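Local coordinates for UL37 (Suid herpesvirus 1, PDB 4K70), which is an inner tegument protein with a probable role in controlling viral trafficking inside the host cell, its N-terminal half being the part described here, at residues 223-228 with 274-278; 358-364 with 412-416; 447-452 with 466-470. All blocks are in the same frame, centred on the assembly; numbering follows the deposited sequence.

How the contacts relate
Three contacts sample an elongated, all-helical chain, and they follow one another in series: each closes before the next opens, so none nests or crosses. Going from the N terminus, contact 1 joins the corner after helix 208-223 to the loop after helix 260-271, closing a loop of 45 residues. Contact 2 brings together two turns, at 358-364 and 412-416, around a largely helical excursion that includes helix 366-385. Contact 3 closes much the shortest loop, pairing consecutive helices 438-458 and 464-481. Contacts 1 and 2 have centres about 35 Å apart, whereas the centre of contact 3 lies about 59 Å from that of contact 1, on the opposite side of the chain's centre.

Contact 1. Residues 223-228 with 274-278; sequences FHDRQN and AYVRE
A helix-to-helix corner, built on the type II' beta turn from Phe-223 to Arg-226, is clasped here by Tyr-275 and Arg-277 from a distant loop. It illustrates how the peptide groups of a turn can be met by side chains. The phenol of Tyr-275 reaches the chain where the turn ends, and its OH works both ways: it gives a weak hydrogen bond to Arg-226 O at 2.9 Å and accepts one from Asn-228 N at 3.1 Å, with an N-H...O angle of 148°. Two bonds to nearby backbone groups thus hold the tip of the ring. Gln-227 lies over one face of that ring. Its chain bends at chi2 (-112°), which stacks the amide on the ring with a 29° tilt between their planes, and Gln-227 NE2 comes within 3.6 Å of Tyr-275 CB. At the ring edge, in its plane, His-224 O stands 3.5 Å from Tyr-275 CD1.

The same carbonyl is the target of Arg-277, whose chain runs extended from CG to NE. NH2 of Arg-277 donates to His-224 O at 2.8 Å, while its NH1 adds a weaker bond to that oxygen at 3.1 Å. Two guanidinium nitrogens thus converge on the first residue past helix 208-223, where a positive phi turns the chain. Asp-225 OD1 contributes a long salt bridge to Arg-277 NH1, at 3.7 Å.

Around the corner, Asp-220 of helix 208-223 forms a salt bridge with Arg-277 NE. Asn-228 N-caps helix 229-240 through OD1 and hands ND2 to Asp-145 of helix 144-149. Phe-223 packs on that helix too, and Tyr-275 also touches Leu-231 of helix 229-240.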
# COMPACT_ATOMS: atom_id res chain seq x y z
N PHE A 223 12.63 15.16 -4.74
CA PHE A 223 13.31 15.52 -5.97
C PHE A 223 14.80 15.26 -5.96
O PHE A 223 15.41 15.09 -7.01
CB PHE A 223 13.00 16.97 -6.37
CG PHE A 223 11.59 17.18 -6.82
CD1 PHE A 223 10.58 17.44 -5.90
CD2 PHE A 223 11.25 17.10 -8.17
CE1 PHE A 223 9.27 17.62 -6.31
CE2 PHE A 223 9.95 17.29 -8.60
CZ PHE A 223 8.95 17.55 -7.66
N HIS A 224 15.37 15.18 -4.76
CA HIS A 224 16.81 15.02 -4.57
C HIS A 224 17.61 15.93 -5.49
O HIS A 224 17.69 17.14 -5.26
CB HIS A 224 17.24 13.56 -4.73
CG HIS A 224 16.70 12.65 -3.67
ND1 HIS A 224 17.45 12.20 -2.61
CD2 HIS A 224 15.47 12.10 -3.52
CE1 HIS A 224 16.72 11.41 -1.85
NE2 HIS A 224 15.50 11.34 -2.37
N ASP A 225 18.18 15.35 -6.54
CA ASP A 225 19.04 16.12 -7.45
C ASP A 225 18.35 16.52 -8.74
O ASP A 225 18.92 17.22 -9.57
CB ASP A 225 20.32 15.34 -7.76
CG ASP A 225 21.35 15.45 -6.65
OD1 ASP A 225 21.42 16.52 -6.00
OD2 ASP A 225 22.10 14.48 -6.44
N ARG A 226 17.11 16.07 -8.91
CA ARG A 226 16.33 16.40 -10.10
C ARG A 226 15.71 17.78 -9.98
O ARG A 226 14.89 18.02 -9.10
CB ARG A 226 15.22 15.37 -10.29
CG ARG A 226 15.65 13.97 -9.97
CD ARG A 226 14.50 13.01 -10.18
NE ARG A 226 14.99 11.72 -10.66
CZ ARG A 226 15.27 10.69 -9.87
NH1 ARG A 226 15.08 10.79 -8.55
NH2 ARG A 226 15.74 9.57 -10.40
N GLN A 227 16.08 18.67 -10.89
CA GLN A 227 15.63 20.05 -10.83
C GLN A 227 14.23 20.22 -11.39
O GLN A 227 13.94 19.81 -12.51
CB GLN A 227 16.61 20.94 -11.60
CG GLN A 227 18.05 20.74 -11.22
CD GLN A 227 18.63 21.95 -10.50
OE1 GLN A 227 18.09 23.05 -10.58
NE2 GLN A 227 19.73 21.74 -9.79
N ASN A 228 13.36 20.81 -10.59
CA ASN A 228 12.04 21.19 -11.05
C ASN A 228 11.98 22.71 -11.01
O ASN A 228 12.11 23.30 -9.94
CB ASN A 228 10.96 20.60 -10.15
CG ASN A 228 9.56 20.92 -10.63
OD1 ASN A 228 9.13 22.07 -10.60
ND2 ASN A 228 8.83 19.90 -11.06
N ALA A 274 17.01 26.15 -4.07
CA ALA A 274 16.67 25.00 -3.23
C ALA A 274 17.60 23.80 -3.41
O ALA A 274 17.67 22.93 -2.53
CB ALA A 274 15.21 24.59 -3.47
N TYR A 275 18.32 23.74 -4.53
CA TYR A 275 19.16 22.58 -4.83
C TYR A 275 20.62 22.73 -4.40
O TYR A 275 21.41 21.80 -4.53
CB TYR A 275 19.06 22.22 -6.32
CG TYR A 275 17.69 21.71 -6.68
CD1 TYR A 275 17.36 20.37 -6.47
CD2 TYR A 275 16.73 22.55 -7.21
CE1 TYR A 275 16.10 19.89 -6.79
CE2 TYR A 275 15.46 22.08 -7.53
CZ TYR A 275 15.16 20.74 -7.32
OH TYR A 275 13.91 20.26 -7.63
N VAL A 276 20.95 23.90 -3.88
CA VAL A 276 22.23 24.12 -3.23
C VAL A 276 22.12 23.63 -1.79
O VAL A 276 21.25 24.09 -1.04
CB VAL A 276 22.62 25.60 -3.23
CG1 VAL A 276 23.98 25.80 -2.58
CG2 VAL A 276 22.62 26.14 -4.64
N ARG A 277 22.98 22.70 -1.41
CA ARG A 277 22.87 22.04 -0.11
C ARG A 277 24.16 22.11 0.70
O ARG A 277 24.19 21.64 1.84
CB ARG A 277 22.47 20.57 -0.30
CG ARG A 277 21.07 20.36 -0.86
CD ARG A 277 20.65 18.90 -0.74
NE ARG A 277 19.26 18.67 -1.13
CZ ARG A 277 18.86 18.46 -2.38
NH1 ARG A 277 19.74 18.46 -3.37
NH2 ARG A 277 17.57 18.27 -2.65
N GLU A 278 25.20 22.71 0.14
CA GLU A 278 26.50 22.77 0.81
C GLU A 278 27.12 24.16 0.77
O GLU A 278 26.82 24.96 -0.11
CB GLU A 278 27.48 21.79 0.17
CG GLU A 278 26.90 20.41 -0.05
CD GLU A 278 27.57 19.68 -1.21
OE1 GLU A 278 28.82 19.64 -1.24
OE2 GLU A 278 26.83 19.17 -2.08

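Contact 2. Residues 358-364 with 412-416; sequences LDRAPRL and VTAAL
Peptide planes, rather than aromatic rings, are the flat groups where Ala-415 meets Ala-361 and Pro-362, as a type I beta turn (Leu-358 to Ala-361) after helix 347-358 packs against the helix-like turn 413-415. The peptide joining Ala-361 to Pro-362 is cis, which sets both CA atoms on the same side of it, away from Ala-361 O; the methyl of Ala-415 lies on that side. Ala-415 CB is 4.1 Å from Ala-361 CB and 4.2 Å from Pro-362 CB, and the next carbonyl presses closer still, with Pro-362 O 3.4 Å from Ala-415 CB.

No hydrogen bond spans the two loops, and apolar groups carry the load. Leu-358 crosses Val-412 at about a right angle, and its CD2 meets Val-412 CG2 at 3.8 Å. Asp-359, on the same turn, has been seen as a calcium ligand in this protein, though no ion is bound to it in this chain.

With CG anti to its carbonyl carbon (chi1 -65°), Leu-364 runs side by side with Leu-416, pointing the same way, and Leu-364 CD1 sits equally close, at 3.7 Å, to Leu-416 CD2 and to Ala-415 O.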
# COMPACT_ATOMS: atom_id res chain seq x y z
N LEU A 358 14.08 11.59 22.23
CA LEU A 358 14.35 10.34 22.95
C LEU A 358 15.75 10.35 23.58
O LEU A 358 16.00 9.66 24.57
CB LEU A 358 14.16 9.12 22.05
CG LEU A 358 12.71 8.79 21.69
CD1 LEU A 358 12.62 7.50 20.86
CD2 LEU A 358 11.87 8.70 22.95
N ASP A 359 16.65 11.14 23.01
CA ASP A 359 17.98 11.26 23.59
C ASP A 359 17.93 11.95 24.96
O ASP A 359 18.93 12.00 25.66
CB ASP A 359 18.94 11.99 22.64
CG ASP A 359 19.56 11.07 21.58
OD1 ASP A 359 19.49 9.82 21.75
OD2 ASP A 359 20.12 11.59 20.59
N ARG A 360 16.77 12.48 25.35
CA ARG A 360 16.66 13.16 26.64
C ARG A 360 15.88 12.36 27.66
O ARG A 360 15.82 12.74 28.83
CB ARG A 360 16.04 14.54 26.47
CG ARG A 360 16.95 15.45 25.73
CD ARG A 360 16.36 16.82 25.52
NE ARG A 360 17.32 17.62 24.76
CZ ARG A 360 18.07 18.58 25.29
NH1 ARG A 360 17.94 18.89 26.58
NH2 ARG A 360 18.93 19.24 24.52
N ALA A 361 15.28 11.27 27.21
CA ALA A 361 14.53 10.38 28.10
C ALA A 361 15.46 9.76 29.14
O ALA A 361 16.66 9.62 28.87
CB ALA A 361 13.83 9.29 27.27
N PRO A 362 14.93 9.37 30.31
CA PRO A 362 13.52 9.38 30.72
C PRO A 362 12.97 10.75 31.13
O PRO A 362 11.75 10.90 31.10
CB PRO A 362 13.52 8.45 31.94
CG PRO A 362 14.89 8.57 32.50
CD PRO A 362 15.78 8.66 31.29
N ARG A 363 13.80 11.71 31.50
CA ARG A 363 13.26 12.95 32.05
C ARG A 363 12.85 13.94 30.97
O ARG A 363 13.63 14.79 30.54
CB ARG A 363 14.20 13.59 33.08
CG ARG A 363 14.54 12.67 34.25
CD ARG A 363 15.50 13.34 35.23
NE ARG A 363 14.88 14.46 35.91
CZ ARG A 363 14.22 14.35 37.06
NH1 ARG A 363 14.15 13.17 37.66
NH2 ARG A 363 13.67 15.42 37.61
N LEU A 364 11.60 13.80 30.54
CA LEU A 364 11.02 14.67 29.54
C LEU A 364 9.99 15.59 30.19
O LEU A 364 9.32 15.18 31.12
CB LEU A 364 10.31 13.83 28.48
CG LEU A 364 11.22 12.93 27.64
CD1 LEU A 364 10.39 12.24 26.56
CD2 LEU A 364 12.35 13.73 27.03
N VAL A 412 10.73 3.49 26.39
CA VAL A 412 10.50 4.93 26.49
C VAL A 412 9.03 5.33 26.49
O VAL A 412 8.71 6.52 26.48
CB VAL A 412 11.20 5.72 25.34
CG1 VAL A 412 12.72 5.75 25.55
CG2 VAL A 412 10.83 5.14 23.97
N THR A 413 8.12 4.36 26.50
CA THR A 413 6.71 4.73 26.42
C THR A 413 6.29 5.44 27.70
O THR A 413 5.63 6.47 27.64
CB THR A 413 5.75 3.55 26.05
OG1 THR A 413 5.89 2.48 26.99
CG2 THR A 413 6.06 3.02 24.66
N ALA A 414 6.69 4.91 28.86
CA ALA A 414 6.40 5.59 30.13
C ALA A 414 6.94 7.02 30.10
O ALA A 414 6.22 7.95 30.45
CB ALA A 414 6.99 4.82 31.32
N ALA A 415 8.18 7.20 29.65
CA ALA A 415 8.80 8.52 29.62
C ALA A 415 8.07 9.48 28.69
O ALA A 415 8.05 10.69 28.92
CB ALA A 415 10.28 8.41 29.23
N LEU A 416 7.48 8.93 27.64
CA LEU A 416 6.71 9.70 26.68
C LEU A 416 5.29 10.02 27.21
O LEU A 416 4.53 10.75 26.57
CB LEU A 416 6.62 8.93 25.36
CG LEU A 416 7.90 8.92 24.52
CD1 LEU A 416 7.71 8.08 23.27
CD2 LEU A 416 8.30 10.34 24.14

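Contact 3. Residues 447-452 with 466-470; sequences LLREVA and REALN
Arg-466 reaches across from helix 464-481 to helix 438-458, a charged side chain that packs its flanks on Val-451, Leu-448 and Ala-452 while its polar end is paired with a glutamate. With CG anti to the backbone N (chi1 176°), the chain heads for the partner helix. Its CB touches Val-451 CG1 at 3.9 Å. A bend at chi3 (-62°) swings the guanidinium across, leaving NE 4.1 Å from the same Val-451 CG1, while Glu-455 further along the partner helix supplies a salt bridge to NE. NH1 lies 4.1 Å from Leu-448 CD2, a methyl placed over one face of the guanidinium. At the edge, NH2 comes within 3.4 Å of Ala-452 CB.

Asn-470 OD1 rests against Leu-448 CD1 at 3.6 Å and accepts a weak hydrogen bond from Arg-444. Across the contact, the buried flank is aliphatic: Val-451 CG2 meets Leu-469 CD1 at 3.7 Å, and Leu-447 crosses Leu-469 nearly perpendicularly. Leu-469 also touches Phe-31 of helix 20-32 and Val-67 of helix 63-78.

The axes of segments 447-452 and 466-470 approach to 10.7 Å, with N-to-C directions 170° apart: an antiparallel helical hairpin, packed into a helical bundle.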
# COMPACT_ATOMS: atom_id res chain seq x y z
N LEU A 447 -18.39 -20.76 -4.66
CA LEU A 447 -17.84 -22.04 -5.11
C LEU A 447 -18.71 -23.21 -4.66
O LEU A 447 -18.97 -24.13 -5.43
CB LEU A 447 -16.40 -22.23 -4.61
CG LEU A 447 -15.63 -23.45 -5.11
CD1 LEU A 447 -15.77 -23.63 -6.61
CD2 LEU A 447 -14.16 -23.36 -4.73
N LEU A 448 -19.16 -23.17 -3.41
CA LEU A 448 -19.99 -24.26 -2.88
C LEU A 448 -21.37 -24.34 -3.53
O LEU A 448 -21.97 -25.41 -3.57
CB LEU A 448 -20.12 -24.14 -1.36
CG LEU A 448 -18.86 -24.49 -0.58
CD1 LEU A 448 -19.13 -24.37 0.92
CD2 LEU A 448 -18.38 -25.89 -0.95
N ARG A 449 -21.88 -23.21 -4.02
CA ARG A 449 -23.13 -23.22 -4.78
C ARG A 449 -22.94 -24.02 -6.07
O ARG A 449 -23.84 -24.73 -6.51
CB ARG A 449 -23.60 -21.80 -5.10
CG ARG A 449 -24.13 -21.01 -3.88
CD ARG A 449 -24.91 -19.78 -4.34
NE ARG A 449 -24.06 -18.77 -4.98
CZ ARG A 449 -23.44 -17.80 -4.33
NH1 ARG A 449 -23.56 -17.70 -3.01
NH2 ARG A 449 -22.69 -16.92 -4.98
N GLU A 450 -21.77 -23.89 -6.68
CA GLU A 450 -21.50 -24.64 -7.90
C GLU A 450 -21.28 -26.11 -7.58
O GLU A 450 -21.68 -26.99 -8.34
CB GLU A 450 -20.30 -24.05 -8.66
CG GLU A 450 -20.52 -22.62 -9.10
CD GLU A 450 -21.79 -22.44 -9.92
OE1 GLU A 450 -22.48 -23.45 -10.21
OE2 GLU A 450 -22.10 -21.28 -10.28
N VAL A 451 -20.64 -26.37 -6.44
CA VAL A 451 -20.46 -27.74 -5.98
C VAL A 451 -21.82 -28.38 -5.70
O VAL A 451 -22.08 -29.51 -6.11
CB VAL A 451 -19.58 -27.81 -4.73
CG1 VAL A 451 -19.55 -29.23 -4.19
CG2 VAL A 451 -18.16 -27.35 -5.06
N ALA A 452 -22.69 -27.64 -5.02
CA ALA A 452 -24.03 -28.13 -4.71
C ALA A 452 -24.86 -28.36 -5.97
O ALA A 452 -25.70 -29.25 -6.01
CB ALA A 452 -24.74 -27.19 -3.76
N ARG A 466 -16.69 -31.52 -2.58
CA ARG A 466 -17.02 -30.61 -1.49
C ARG A 466 -15.97 -30.63 -0.38
O ARG A 466 -15.60 -29.59 0.15
CB ARG A 466 -18.40 -30.95 -0.91
CG ARG A 466 -18.77 -30.11 0.29
CD ARG A 466 -20.23 -30.30 0.66
NE ARG A 466 -21.13 -29.89 -0.41
CZ ARG A 466 -21.77 -28.72 -0.45
NH1 ARG A 466 -21.61 -27.84 0.53
NH2 ARG A 466 -22.57 -28.44 -1.46
N GLU A 467 -15.49 -31.81 -0.04
CA GLU A 467 -14.57 -31.94 1.08
C GLU A 467 -13.18 -31.44 0.72
O GLU A 467 -12.50 -30.82 1.55
CB GLU A 467 -14.51 -33.38 1.56
CG GLU A 467 -14.04 -33.52 2.99
CD GLU A 467 -13.81 -34.97 3.39
OE1 GLU A 467 -14.58 -35.85 2.94
OE2 GLU A 467 -12.84 -35.21 4.15
N ALA A 468 -12.75 -31.72 -0.50
CA ALA A 468 -11.45 -31.26 -0.98
C ALA A 468 -11.40 -29.73 -1.06
O ALA A 468 -10.49 -29.10 -0.52
CB ALA A 468 -11.13 -31.87 -2.33
N LEU A 469 -12.38 -29.14 -1.73
CA LEU A 469 -12.44 -27.70 -1.91
C LEU A 469 -12.57 -26.95 -0.58
O LEU A 469 -11.91 -25.92 -0.39
CB LEU A 469 -13.57 -27.33 -2.89
CG LEU A 469 -13.26 -27.74 -4.33
CD1 LEU A 469 -14.48 -27.66 -5.25
CD2 LEU A 469 -12.10 -26.91 -4.88
N ASN A 470 -13.40 -27.47 0.33
CA ASN A 470 -13.51 -26.92 1.69
C ASN A 470 -12.18 -26.94 2.43
O ASN A 470 -11.84 -25.99 3.14
CB ASN A 470 -14.54 -27.70 2.52
CG ASN A 470 -15.94 -27.15 2.36
OD1 ASN A 470 -16.12 -25.96 2.11
ND2 ASN A 470 -16.94 -28.01 2.52